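PDB 6V55: adhesion G-protein coupled receptor G6 from Danio rerio, which acts as a cell-adhesion receptor of the G protein-coupled family, linked to myelination, with an extracellular region that binds calcium and probably regulates its signalling. Local coordinates for residues A[565-570]-A[677-682]; A[604-610]-A[634-638]; A[623-629]-A[647-653]; A[693-698]-A[716-722]. One frame throughout, in Å; residues are numbered along the deposited sequence.

Contact 1: A[565-570]-A[677-682]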
loop_
_atom_site.group_PDB
_atom_site.type_symbol
_atom_site.label_atom_id
_atom_site.label_comp_id
_atom_site.label_asym_id
_atom_site.label_seq_id
_atom_site.Cartn_x
_atom_site.Cartn_y
_atom_site.Cartn_z
ATOM N N ILE A 565 3.672 -10.881 -29.450
ATOM C CA ILE A 565 2.701 -10.953 -30.549
ATOM C C ILE A 565 1.362 -11.542 -30.086
ATOM O O ILE A 565 0.297 -11.107 -30.545
ATOM C CB ILE A 565 3.318 -11.746 -31.723
ATOM C CG1 ILE A 565 4.719 -11.202 -32.063
ATOM C CG2 ILE A 565 2.442 -11.673 -32.954
ATOM C CD1 ILE A 565 4.760 -9.798 -32.670
ATOM N N SER A 566 1.387 -12.495 -29.147
ATOM C CA SER A 566 0.151 -13.016 -28.558
ATOM C C SER A 566 -0.600 -11.958 -27.757
ATOM O O SER A 566 -1.838 -11.914 -27.796
ATOM C CB SER A 566 0.461 -14.192 -27.643
ATOM O OG SER A 566 -0.718 -14.733 -27.066
ATOM N N ASN A 567 0.135 -11.090 -27.049
ATOM C CA ASN A 567 -0.501 -10.016 -26.306
ATOM C C ASN A 567 -1.033 -8.925 -27.223
ATOM O O ASN A 567 -2.035 -8.282 -26.893
ATOM C CB ASN A 567 0.484 -9.387 -25.352
ATOM C CG ASN A 567 0.789 -10.235 -24.170
ATOM O OD1 ASN A 567 0.200 -11.296 -23.978
ATOM N ND2 ASN A 567 1.771 -9.799 -23.383
ATOM N N VAL A 568 -0.387 -8.673 -28.370
ATOM C CA VAL A 568 -1.001 -7.713 -29.287
ATOM C C VAL A 568 -2.181 -8.329 -30.019
ATOM O O VAL A 568 -3.011 -7.593 -30.540
ATOM C CB VAL A 568 -0.040 -7.073 -30.315
ATOM C CG1 VAL A 568 1.287 -6.681 -29.677
ATOM C CG2 VAL A 568 0.163 -7.915 -31.553
ATOM N N MET A 569 -2.335 -9.652 -30.004
ATOM C CA MET A 569 -3.533 -10.242 -30.582
ATOM C C MET A 569 -4.779 -10.055 -29.727
ATOM O O MET A 569 -5.880 -10.259 -30.238
ATOM C CB MET A 569 -3.331 -11.722 -30.803
ATOM C CG MET A 569 -2.582 -12.025 -32.034
ATOM S SD MET A 569 -2.395 -13.794 -32.215
ATOM C CE MET A 569 -0.639 -13.698 -32.422
ATOM N N VAL A 570 -4.652 -9.715 -28.441
ATOM C CA VAL A 570 -5.853 -9.506 -27.637
ATOM C C VAL A 570 -6.111 -8.016 -27.496
ATOM O O VAL A 570 -6.992 -7.600 -26.733
ATOM C CB VAL A 570 -5.783 -10.183 -26.253
ATOM C CG1 VAL A 570 -5.751 -11.680 -26.406
ATOM C CG2 VAL A 570 -4.601 -9.720 -25.461
ATOM N N PHE A 677 -2.957 -19.477 -35.408
ATOM C CA PHE A 677 -3.380 -18.192 -34.860
ATOM C C PHE A 677 -4.758 -18.371 -34.230
ATOM O O PHE A 677 -5.750 -18.582 -34.932
ATOM C CB PHE A 677 -3.395 -17.115 -35.939
ATOM C CG PHE A 677 -2.027 -16.649 -36.359
ATOM C CD1 PHE A 677 -1.304 -17.341 -37.332
ATOM C CD2 PHE A 677 -1.464 -15.509 -35.789
ATOM C CE1 PHE A 677 -0.043 -16.912 -37.724
ATOM C CE2 PHE A 677 -0.196 -15.062 -36.183
ATOM C CZ PHE A 677 0.505 -15.768 -37.154
ATOM N N GLY A 678 -4.816 -18.318 -32.901
ATOM C CA GLY A 678 -6.097 -18.436 -32.229
ATOM C C GLY A 678 -6.995 -17.232 -32.404
ATOM O O GLY A 678 -8.218 -17.367 -32.311
ATOM N N ARG A 679 -6.417 -16.060 -32.665
ATOM C CA ARG A 679 -7.161 -14.822 -32.817
ATOM C C ARG A 679 -6.924 -14.266 -34.215
ATOM O O ARG A 679 -5.890 -14.529 -34.840
ATOM C CB ARG A 679 -6.761 -13.821 -31.733
ATOM C CG ARG A 679 -7.214 -14.273 -30.350
ATOM C CD ARG A 679 -7.423 -13.110 -29.406
ATOM N NE ARG A 679 -8.407 -12.179 -29.939
ATOM C CZ ARG A 679 -9.698 -12.198 -29.625
ATOM N NH1 ARG A 679 -10.155 -13.097 -28.757
ATOM N NH2 ARG A 679 -10.524 -11.312 -30.180
ATOM N N THR A 680 -7.902 -13.521 -34.730
ATOM C CA THR A 680 -7.899 -13.167 -36.146
ATOM C C THR A 680 -7.649 -11.693 -36.410
ATOM O O THR A 680 -7.782 -11.261 -37.556
ATOM C CB THR A 680 -9.219 -13.568 -36.813
ATOM O OG1 THR A 680 -10.226 -12.585 -36.521
ATOM C CG2 THR A 680 -9.680 -14.947 -36.349
ATOM N N GLY A 681 -7.259 -10.916 -35.404
ATOM C CA GLY A 681 -7.185 -9.470 -35.581
ATOM C C GLY A 681 -5.977 -8.971 -36.355
ATOM O O GLY A 681 -5.881 -7.765 -36.607
ATOM N N LEU A 682 -5.034 -9.845 -36.684
ATOM C CA LEU A 682 -3.894 -9.468 -37.505
ATOM C C LEU A 682 -4.164 -9.652 -38.998
ATOM O O LEU A 682 -3.291 -9.330 -39.815
ATOM C CB LEU A 682 -2.647 -10.280 -37.090
ATOM C CG LEU A 682 -2.093 -10.220 -35.647
ATOM C CD1 LEU A 682 -1.100 -11.347 -35.400
ATOM C CD2 LEU A 682 -1.433 -8.875 -35.356
#

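Contact 2: A[604-610]-A[634-638]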
loop_
_atom_site.group_PDB
_atom_site.type_symbol
_atom_site.label_atom_id
_atom_site.label_comp_id
_atom_site.label_asym_id
_atom_site.label_seq_id
_atom_site.Cartn_x
_atom_site.Cartn_y
_atom_site.Cartn_z
ATOM N N SER A 604 4.606 -22.015 -27.429
ATOM C CA SER A 604 3.195 -21.760 -27.213
ATOM C C SER A 604 2.962 -20.443 -26.487
ATOM O O SER A 604 3.840 -19.907 -25.798
ATOM C CB SER A 604 2.550 -22.891 -26.406
ATOM O OG SER A 604 1.138 -22.865 -26.531
ATOM N N SER A 605 1.743 -19.942 -26.644
ATOM C CA SER A 605 1.239 -18.795 -25.907
ATOM C C SER A 605 -0.277 -18.929 -25.866
ATOM O O SER A 605 -0.825 -19.940 -26.319
ATOM C CB SER A 605 1.670 -17.494 -26.570
ATOM O OG SER A 605 1.106 -17.446 -27.866
ATOM N N LYS A 606 -0.957 -17.893 -25.356
ATOM C CA LYS A 606 -2.410 -17.957 -25.214
ATOM C C LYS A 606 -3.116 -17.932 -26.571
ATOM O O LYS A 606 -3.981 -18.777 -26.821
ATOM C CB LYS A 606 -2.899 -16.830 -24.300
ATOM C CG LYS A 606 -4.366 -16.971 -23.834
ATOM C CD LYS A 606 -5.057 -15.584 -23.729
ATOM C CE LYS A 606 -6.592 -15.647 -23.848
ATOM N NZ LYS A 606 -7.097 -15.377 -25.236
ATOM N N ASN A 607 -2.715 -17.043 -27.490
ATOM C CA ASN A 607 -3.378 -16.960 -28.792
ATOM C C ASN A 607 -2.507 -17.366 -29.985
ATOM O O ASN A 607 -2.919 -17.145 -31.135
ATOM C CB ASN A 607 -3.893 -15.544 -29.049
ATOM C CG ASN A 607 -4.776 -15.042 -27.951
ATOM O OD1 ASN A 607 -5.858 -15.585 -27.708
ATOM N ND2 ASN A 607 -4.336 -13.973 -27.287
ATOM N N LEU A 608 -1.323 -17.940 -29.756
ATOM C CA LEU A 608 -0.363 -18.189 -30.825
ATOM C C LEU A 608 0.551 -19.338 -30.438
ATOM O O LEU A 608 1.249 -19.260 -29.422
ATOM C CB LEU A 608 0.492 -16.955 -31.105
ATOM C CG LEU A 608 1.535 -17.154 -32.207
ATOM C CD1 LEU A 608 0.879 -17.354 -33.549
ATOM C CD2 LEU A 608 2.528 -16.018 -32.268
ATOM N N VAL A 609 0.575 -20.385 -31.255
ATOM C CA VAL A 609 1.563 -21.446 -31.108
ATOM C C VAL A 609 2.298 -21.592 -32.432
ATOM O O VAL A 609 1.671 -21.557 -33.500
ATOM C CB VAL A 609 0.919 -22.765 -30.636
ATOM C CG1 VAL A 609 -0.296 -23.168 -31.471
ATOM C CG2 VAL A 609 1.928 -23.857 -30.567
ATOM N N VAL A 610 3.638 -21.610 -32.377
ATOM C CA VAL A 610 4.439 -21.809 -33.582
ATOM C C VAL A 610 5.336 -23.011 -33.341
ATOM O O VAL A 610 5.717 -23.318 -32.205
ATOM C CB VAL A 610 5.272 -20.568 -34.027
ATOM C CG1 VAL A 610 4.387 -19.317 -34.179
ATOM C CG2 VAL A 610 6.477 -20.283 -33.131
ATOM N N THR A 634 -5.162 -24.302 -21.426
ATOM C CA THR A 634 -5.755 -23.128 -22.043
ATOM C C THR A 634 -5.054 -22.714 -23.338
ATOM O O THR A 634 -5.627 -21.938 -24.118
ATOM C CB THR A 634 -5.789 -21.974 -21.019
ATOM O OG1 THR A 634 -6.683 -20.946 -21.459
ATOM C CG2 THR A 634 -4.408 -21.400 -20.730
ATOM N N ASP A 635 -3.848 -23.273 -23.624
ATOM C CA ASP A 635 -3.023 -22.883 -24.756
ATOM C C ASP A 635 -3.021 -23.964 -25.824
ATOM O O ASP A 635 -3.041 -25.156 -25.495
ATOM C CB ASP A 635 -1.582 -22.606 -24.317
ATOM C CG ASP A 635 -1.462 -21.318 -23.507
ATOM O OD1 ASP A 635 -2.498 -20.667 -23.263
ATOM O OD2 ASP A 635 -0.347 -20.944 -23.112
ATOM N N PRO A 636 -3.010 -23.590 -27.102
ATOM C CA PRO A 636 -3.014 -24.608 -28.156
ATOM C C PRO A 636 -1.629 -25.208 -28.372
ATOM O O PRO A 636 -0.601 -24.551 -28.179
ATOM C CB PRO A 636 -3.505 -23.842 -29.394
ATOM C CG PRO A 636 -3.188 -22.420 -29.119
ATOM C CD PRO A 636 -3.251 -22.236 -27.640
ATOM N N GLN A 637 -1.625 -26.483 -28.761
ATOM C CA GLN A 637 -0.421 -27.279 -28.966
ATOM C C GLN A 637 -0.349 -27.753 -30.416
ATOM O O GLN A 637 -1.289 -27.588 -31.193
ATOM C CB GLN A 637 -0.413 -28.483 -28.021
ATOM C CG GLN A 637 0.933 -28.887 -27.444
ATOM C CD GLN A 637 0.771 -29.995 -26.419
ATOM O OE1 GLN A 637 -0.279 -30.100 -25.774
ATOM N NE2 GLN A 637 1.801 -30.834 -26.267
ATOM N N ILE A 638 0.778 -28.357 -30.791
ATOM C CA ILE A 638 0.994 -28.820 -32.156
ATOM C C ILE A 638 1.282 -30.314 -32.135
ATOM O O ILE A 638 2.234 -30.760 -31.483
ATOM C CB ILE A 638 2.131 -28.060 -32.851
ATOM C CG1 ILE A 638 1.708 -26.629 -33.115
ATOM C CG2 ILE A 638 2.485 -28.701 -34.197
ATOM C CD1 ILE A 638 2.844 -25.781 -33.633
#

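Contact 3: A[623-629]-A[647-653]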
loop_
_atom_site.group_PDB
_atom_site.type_symbol
_atom_site.label_atom_id
_atom_site.label_comp_id
_atom_site.label_asym_id
_atom_site.label_seq_id
_atom_site.Cartn_x
_atom_site.Cartn_y
_atom_site.Cartn_z
ATOM N N SER A 623 3.376 -35.824 -44.922
ATOM C CA SER A 623 3.335 -35.366 -43.536
ATOM C C SER A 623 1.934 -34.861 -43.213
ATOM O O SER A 623 1.266 -34.280 -44.077
ATOM C CB SER A 623 4.369 -34.255 -43.283
ATOM O OG SER A 623 4.759 -34.185 -41.921
ATOM N N THR A 624 1.495 -35.088 -41.972
ATOM C CA THR A 624 0.248 -34.534 -41.451
ATOM C C THR A 624 0.557 -33.837 -40.141
ATOM O O THR A 624 1.199 -34.429 -39.270
ATOM C CB THR A 624 -0.817 -35.617 -41.240
ATOM O OG1 THR A 624 -1.219 -36.141 -42.512
ATOM C CG2 THR A 624 -2.055 -35.057 -40.530
ATOM N N LEU A 625 0.145 -32.569 -40.019
ATOM C CA LEU A 625 0.412 -31.762 -38.836
ATOM C C LEU A 625 -0.901 -31.161 -38.365
ATOM O O LEU A 625 -1.812 -30.938 -39.169
ATOM C CB LEU A 625 1.423 -30.637 -39.107
ATOM C CG LEU A 625 2.815 -30.951 -39.654
ATOM C CD1 LEU A 625 2.839 -30.861 -41.174
ATOM C CD2 LEU A 625 3.779 -29.955 -39.083
ATOM N N SER A 626 -0.975 -30.860 -37.065
ATOM C CA SER A 626 -2.258 -30.655 -36.409
ATOM C C SER A 626 -2.121 -29.721 -35.212
ATOM O O SER A 626 -1.174 -29.825 -34.429
ATOM C CB SER A 626 -2.828 -32.001 -35.954
ATOM O OG SER A 626 -4.217 -31.935 -35.708
ATOM N N ALA A 627 -3.091 -28.824 -35.062
ATOM C CA ALA A 627 -3.176 -27.928 -33.920
ATOM C C ALA A 627 -4.388 -28.278 -33.063
ATOM O O ALA A 627 -5.484 -28.509 -33.584
ATOM C CB ALA A 627 -3.266 -26.475 -34.380
ATOM N N PHE A 628 -4.200 -28.277 -31.747
ATOM C CA PHE A 628 -5.231 -28.730 -30.823
ATOM C C PHE A 628 -4.964 -28.123 -29.448
ATOM O O PHE A 628 -3.856 -27.653 -29.171
ATOM C CB PHE A 628 -5.280 -30.269 -30.768
ATOM C CG PHE A 628 -4.121 -30.908 -30.021
ATOM C CD1 PHE A 628 -2.847 -31.006 -30.603
ATOM C CD2 PHE A 628 -4.312 -31.437 -28.747
ATOM C CE1 PHE A 628 -1.786 -31.605 -29.925
ATOM C CE2 PHE A 628 -3.256 -32.034 -28.053
ATOM C CZ PHE A 628 -1.992 -32.121 -28.648
ATOM N N ILE A 629 -6.005 -28.126 -28.596
ATOM C CA ILE A 629 -5.911 -27.741 -27.183
ATOM C C ILE A 629 -6.300 -28.935 -26.322
ATOM O O ILE A 629 -7.397 -29.485 -26.476
ATOM C CB ILE A 629 -6.809 -26.544 -26.825
ATOM C CG1 ILE A 629 -6.874 -25.515 -27.958
ATOM C CG2 ILE A 629 -6.307 -25.914 -25.551
ATOM C CD1 ILE A 629 -7.738 -24.298 -27.633
ATOM N N ALA A 647 -9.329 -31.516 -33.588
ATOM C CA ALA A 647 -8.333 -30.556 -34.041
ATOM C C ALA A 647 -8.997 -29.279 -34.536
ATOM O O ALA A 647 -10.106 -29.294 -35.078
ATOM C CB ALA A 647 -7.472 -31.149 -35.151
ATOM N N LEU A 648 -8.311 -28.160 -34.313
ATOM C CA LEU A 648 -8.762 -26.864 -34.808
ATOM C C LEU A 648 -8.165 -26.516 -36.163
ATOM O O LEU A 648 -8.783 -25.758 -36.926
ATOM C CB LEU A 648 -8.410 -25.764 -33.801
ATOM C CG LEU A 648 -8.749 -26.077 -32.338
ATOM C CD1 LEU A 648 -8.267 -24.954 -31.441
ATOM C CD2 LEU A 648 -10.246 -26.307 -32.170
ATOM N N ALA A 649 -6.983 -27.050 -36.474
ATOM C CA ALA A 649 -6.382 -26.887 -37.791
ATOM C C ALA A 649 -5.565 -28.127 -38.122
ATOM O O ALA A 649 -4.769 -28.586 -37.294
ATOM C CB ALA A 649 -5.515 -25.635 -37.849
ATOM N N VAL A 650 -5.800 -28.704 -39.305
ATOM C CA VAL A 650 -5.020 -29.829 -39.815
ATOM C C VAL A 650 -4.413 -29.409 -41.143
ATOM O O VAL A 650 -5.113 -28.857 -42.003
ATOM C CB VAL A 650 -5.868 -31.100 -40.012
ATOM C CG1 VAL A 650 -4.975 -32.319 -40.270
ATOM C CG2 VAL A 650 -6.784 -31.356 -38.835
ATOM N N VAL A 651 -3.115 -29.667 -41.311
ATOM C CA VAL A 651 -2.405 -29.412 -42.559
ATOM C C VAL A 651 -1.768 -30.722 -42.998
ATOM O O VAL A 651 -0.939 -31.286 -42.276
ATOM C CB VAL A 651 -1.343 -28.315 -42.401
ATOM C CG1 VAL A 651 -0.506 -28.193 -43.670
ATOM C CG2 VAL A 651 -1.991 -26.982 -42.049
ATOM N N THR A 652 -2.153 -31.206 -44.170
ATOM C CA THR A 652 -1.614 -32.438 -44.728
ATOM C C THR A 652 -0.814 -32.108 -45.977
ATOM O O THR A 652 -1.362 -31.558 -46.940
ATOM C CB THR A 652 -2.727 -33.425 -45.062
ATOM O OG1 THR A 652 -3.341 -33.863 -43.843
ATOM C CG2 THR A 652 -2.153 -34.622 -45.807
ATOM N N LEU A 653 0.467 -32.432 -45.950
ATOM C CA LEU A 653 1.327 -32.200 -47.099
ATOM C C LEU A 653 1.391 -33.469 -47.944
ATOM O O LEU A 653 1.668 -34.545 -47.399
ATOM C CB LEU A 653 2.727 -31.794 -46.651
ATOM C CG LEU A 653 2.795 -30.757 -45.514
ATOM C CD1 LEU A 653 4.202 -30.593 -44.958
ATOM C CD2 LEU A 653 2.252 -29.418 -45.973
#

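Contact 4: A[693-698]-A[716-722]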
loop_
_atom_site.group_PDB
_atom_site.type_symbol
_atom_site.label_atom_id
_atom_site.label_comp_id
_atom_site.label_asym_id
_atom_site.label_seq_id
_atom_site.Cartn_x
_atom_site.Cartn_y
_atom_site.Cartn_z
ATOM N N LEU A 693 -14.142 -13.159 -41.975
ATOM C CA LEU A 693 -13.281 -14.326 -41.776
ATOM C C LEU A 693 -13.803 -15.109 -40.576
ATOM O O LEU A 693 -13.666 -14.672 -39.426
ATOM C CB LEU A 693 -11.824 -13.912 -41.571
ATOM C CG LEU A 693 -10.818 -14.986 -41.106
ATOM C CD1 LEU A 693 -10.423 -15.954 -42.218
ATOM C CD2 LEU A 693 -9.589 -14.351 -40.488
ATOM N N ASN A 694 -14.410 -16.260 -40.835
ATOM C CA ASN A 694 -14.945 -17.101 -39.776
ATOM C C ASN A 694 -14.104 -18.373 -39.674
ATOM O O ASN A 694 -14.549 -19.490 -39.970
ATOM C CB ASN A 694 -16.437 -17.381 -40.029
ATOM C CG ASN A 694 -17.112 -18.081 -38.856
ATOM O OD1 ASN A 694 -17.285 -19.303 -38.863
ATOM N ND2 ASN A 694 -17.461 -17.313 -37.829
ATOM N N SER A 695 -12.865 -18.190 -39.223
ATOM C CA SER A 695 -11.904 -19.279 -39.160
ATOM C C SER A 695 -10.768 -18.915 -38.219
ATOM O O SER A 695 -10.528 -17.743 -37.928
ATOM C CB SER A 695 -11.326 -19.581 -40.535
ATOM O OG SER A 695 -10.679 -20.829 -40.518
ATOM N N TYR A 696 -10.045 -19.934 -37.775
ATOM C CA TYR A 696 -8.696 -19.682 -37.310
ATOM C C TYR A 696 -7.792 -19.519 -38.523
ATOM O O TYR A 696 -8.158 -19.869 -39.645
ATOM C CB TYR A 696 -8.215 -20.822 -36.420
ATOM C CG TYR A 696 -9.064 -20.963 -35.189
ATOM C CD1 TYR A 696 -8.861 -20.128 -34.096
ATOM C CD2 TYR A 696 -10.092 -21.909 -35.118
ATOM C CE1 TYR A 696 -9.647 -20.236 -32.953
ATOM C CE2 TYR A 696 -10.888 -22.021 -33.974
ATOM C CZ TYR A 696 -10.649 -21.179 -32.901
ATOM O OH TYR A 696 -11.414 -21.257 -31.766
ATOM N N VAL A 697 -6.605 -18.964 -38.317
ATOM C CA VAL A 697 -5.631 -18.880 -39.399
ATOM C C VAL A 697 -4.498 -19.834 -39.083
ATOM O O VAL A 697 -3.889 -19.755 -38.007
ATOM C CB VAL A 697 -5.111 -17.457 -39.598
ATOM C CG1 VAL A 697 -4.239 -17.429 -40.830
ATOM C CG2 VAL A 697 -6.281 -16.520 -39.758
ATOM N N VAL A 698 -4.228 -20.746 -40.007
ATOM C CA VAL A 698 -3.122 -21.677 -39.876
ATOM C C VAL A 698 -2.128 -21.385 -40.994
ATOM O O VAL A 698 -2.519 -21.064 -42.123
ATOM C CB VAL A 698 -3.619 -23.144 -39.878
ATOM C CG1 VAL A 698 -4.388 -23.537 -41.153
ATOM C CG2 VAL A 698 -2.505 -24.113 -39.589
ATOM N N ILE A 716 -5.633 -28.450 -46.382
ATOM C CA ILE A 716 -5.706 -27.556 -45.231
ATOM C C ILE A 716 -7.124 -27.617 -44.691
ATOM O O ILE A 716 -8.071 -27.215 -45.376
ATOM C CB ILE A 716 -5.346 -26.108 -45.605
ATOM C CG1 ILE A 716 -4.020 -26.037 -46.378
ATOM C CG2 ILE A 716 -5.423 -25.177 -44.379
ATOM C CD1 ILE A 716 -2.808 -25.912 -45.532
ATOM N N GLU A 717 -7.277 -28.114 -43.472
ATOM C CA GLU A 717 -8.579 -28.177 -42.816
ATOM C C GLU A 717 -8.534 -27.243 -41.623
ATOM O O GLU A 717 -7.661 -27.391 -40.768
ATOM C CB GLU A 717 -8.915 -29.608 -42.368
ATOM C CG GLU A 717 -10.038 -29.714 -41.320
ATOM C CD GLU A 717 -10.197 -31.124 -40.750
ATOM O OE1 GLU A 717 -9.999 -32.106 -41.514
ATOM O OE2 GLU A 717 -10.516 -31.247 -39.539
ATOM N N ILE A 718 -9.430 -26.257 -41.583
ATOM C CA ILE A 718 -9.513 -25.355 -40.435
ATOM C C ILE A 718 -10.920 -25.417 -39.860
ATOM O O ILE A 718 -11.907 -25.425 -40.605
ATOM C CB ILE A 718 -9.137 -23.889 -40.764
ATOM C CG1 ILE A 718 -8.055 -23.791 -41.834
ATOM C CG2 ILE A 718 -8.603 -23.216 -39.522
ATOM C CD1 ILE A 718 -7.835 -22.414 -42.337
ATOM N N ALA A 719 -11.003 -25.464 -38.532
ATOM C CA ALA A 719 -12.273 -25.391 -37.828
ATOM C C ALA A 719 -12.826 -23.976 -37.881
ATOM O O ALA A 719 -12.073 -23.002 -37.814
ATOM C CB ALA A 719 -12.101 -25.815 -36.374
ATOM N N HIS A 720 -14.149 -23.870 -37.999
ATOM C CA HIS A 720 -14.814 -22.576 -38.016
ATOM C C HIS A 720 -14.816 -21.950 -36.629
ATOM O O HIS A 720 -14.650 -22.627 -35.609
ATOM C CB HIS A 720 -16.249 -22.716 -38.494
ATOM C CG HIS A 720 -16.373 -23.301 -39.859
ATOM N ND1 HIS A 720 -17.498 -23.977 -40.278
ATOM C CD2 HIS A 720 -15.517 -23.306 -40.908
ATOM C CE1 HIS A 720 -17.334 -24.371 -41.528
ATOM N NE2 HIS A 720 -16.143 -23.972 -41.935
ATOM N N LEU A 721 -14.999 -20.630 -36.597
ATOM C CA LEU A 721 -15.210 -19.981 -35.313
ATOM C C LEU A 721 -16.644 -20.181 -34.836
ATOM O O LEU A 721 -16.871 -20.520 -33.671
ATOM C CB LEU A 721 -14.861 -18.498 -35.411
ATOM C CG LEU A 721 -13.379 -18.197 -35.669
ATOM C CD1 LEU A 721 -13.124 -16.722 -35.942
ATOM C CD2 LEU A 721 -12.539 -18.638 -34.512
ATOM N N GLU A 722 -17.623 -19.998 -35.723
ATOM C CA GLU A 722 -19.031 -20.176 -35.403
ATOM C C GLU A 722 -19.663 -21.213 -36.322
ATOM O O GLU A 722 -19.165 -21.487 -37.416
ATOM C CB GLU A 722 -19.809 -18.864 -35.530
ATOM C CG GLU A 722 -19.130 -17.662 -34.922
ATOM C CD GLU A 722 -19.898 -16.397 -35.197
ATOM O OE1 GLU A 722 -19.246 -15.348 -35.417
ATOM O OE2 GLU A 722 -21.153 -16.460 -35.191
#

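Contact 1: A[565-570]-A[677-682]
The sulfur of M569 sits beside the edge of the F677 ring, a Met-aromatic contact in which SD lies 5.4 Å from the ring centroid and 77° off the ring normal. The methionine is extended as far as SD and then bends (chi3 -127°), which carries CE into the angle between two partners: M569 CE is 3.9 Å from F677 CD2 and 3.8 Å from L682 CD1. Further back along the same chain, M569 CG rests 3.7 Å from L682 CD1. An alanine in place of M569 would probably leave F677 and L682 facing a gap where SD and CE now fill the space between them. Here the C-terminal end of helix 555-568, in the helical part of the GAIN domain, and the residues after it meet the loop that leaves strand 671-677 of the beta-sandwich. L682 faces the helix with both branches, CD1 towards I565 CG2 as well as M569, and CD2 4.2 Å from V568 CG2. Nearer the surface R679 crosses V570, with R679 CD 3.7 Å from V570 CG1, and its NE gives a weak, strongly bent hydrogen bond to M569 O (3.2 Å, 121° at the hydrogen). The R679 side chain also touches N607.

Contact 2: A[604-610]-A[634-638]
A beta-hairpin turn, 604-607, leads into strand 608-614 and lies against residues 634-636, which lead into strand 637-639; here S604 OG donates a hydrogen bond to P636 O. The bond is 2.9 Å long, with a C=O...donor angle of 153° and the hydroxyl tilted 22° from the carbonyl plane; the serine reaches it because OG stands opposite its own backbone N (chi1 -162°). The ring of P636 is tucked beneath the turn, its CD 3.6 Å from both S605 O and K606 O. D635 lies on the same backbone: S605 O stands over the face of its carboxylate, 3.2 Å from D635 CG, and D635 OD1 is 3.3 Å from K606 CA. K606 turns its amino group away from this acid, to N607 OD1. The two strands belong to different sheets of the GAIN beta-sandwich, 608-614 in the four-stranded one and 637-639 at the outer edge of the six-stranded one, so V609 and I638 pack between the two layers. P636 O, besides accepting from S604, sits 3.4 Å from V609 CB. V609 CG1 lies 3.8 Å from P636 CG, the side chains running antiparallel alongside one another, and V609 CG2 lies 3.7 Å from I638 CD1. I638 CD1 also rests on the carbonyl carbon of V610, and I638 continues inward to F674 and T602.

Contact 3: A[623-629]-A[647-653]
L653 N bonds to S623 O at 2.7 Å, and L625 and V651 exchange two backbone bonds, N to O in each direction, both 2.8 Å long and the one given by V651 N almost straight (173°). The next step is uneven. A627 N donates to A649 O at 2.8 Å, yet A627 O receives the N-H of L648 at 2.9 Å, so that L648 and A649 both face A627 in a classic beta bulge. Strands 623-628 and 649-653 are otherwise regular antiparallel neighbours, their axes at 169°, in the six-stranded sheet of the GAIN beta-sandwich.

The side chains of T624 and T652, a non-hydrogen-bonded pair, stand next to each other with a common direction. Both hold OG1 beside the backbone N (chi1 -67°), and the two OG1 atoms, 3.4 Å apart, share a weak hydrogen bond that either could donate. T624 CG2 leans across to V650 CG1, 4.0 Å away. Losing both branches to an alanine here would probably leave T652 OG1 without this partner and strip one neighbour from V650. On the same face S626 OG packs against A647 CB and takes its hydrogen bond from A644 N.

S623, L625, A627, A649, V651 and L653 share the other face, where L625 CD1 meets L653 CD1 at 4.0 Å. Past the bulge, L648 CD1 covers I629 CG1 at 3.8 Å. The backbone bonds thus hold the register, while the largely aliphatic face suits burial against strand 671-677 of the opposing sheet and the reverse, with the T624-T652 hydroxyl pair and S626 beside V650, is the more polar.

Contact 4: A[693-698]-A[716-722]
Polar contact across this pair centres on N694, whose OD1 accepts the backbone N-H of E722 at 3.2 Å. The N-H points well at the oxygen (167°), but it arrives from the side of the amide carbonyl, with a C=O...donor angle of only 103°, and E722 is poorly ordered, which makes this bond less certain. N694 gets there by setting CG opposite its backbone N (chi1 -172°), which swings the amide across to the end of the other segment. S695 OG, by contrast, bonds within its own segment, to Y696 O, in the carbonyl plane and on a lone pair; this holds the hydroxyl over I718, with S695 OG 3.3 Å from I718 CG2.

The aromatic contact is a CH-pi interaction: L721 CD2 stands over one face of the Y696 ring, 3.6 Å from its centroid. The other methyl of that leucine, CD1, reaches 3.4 Å from S695 O. Y696 also meets the ring of F676.

Apolar packing takes over where the segments become strands 697-701 and 714-719, which lie in opposite sheets of the GAIN beta-sandwich. V698 CG1 touches two isoleucines, 3.8 Å from I716 CG2 and 3.7 Å from I718 CG1. On its own side V698 pairs antiparallel with a strand of a separate bound peptide chain, consistent with the tethered agonist that GAIN domains retain after cleavage. I718 CG2 reaches back to Y696 CB at 3.9 Å, and the H720 imidazole turns to T761 and S758.

From the N-terminal side, the chain leaves helix 555-568 and returns to it at 677-682, so contact 1 closes the longest loop, with contacts 2 and 3 nested inside it. Those two cross: 623-629 falls between the halves of contact 2, and 634-638 between those of contact 3, where Q637 bonds to F628. Contact 4 follows in series, closing the short loop from 693-698 to 716-722. N607 joins contacts 1 and 2 by bonding to S566 and G678, and F677 with V697 joins contacts 1 and 4. Bonds of V650 with E717 and A719 with L648 set contacts 3 and 4 on adjacent strands. They tie helix 555-568 to the sheet containing 671-677 and that sheet to its partner.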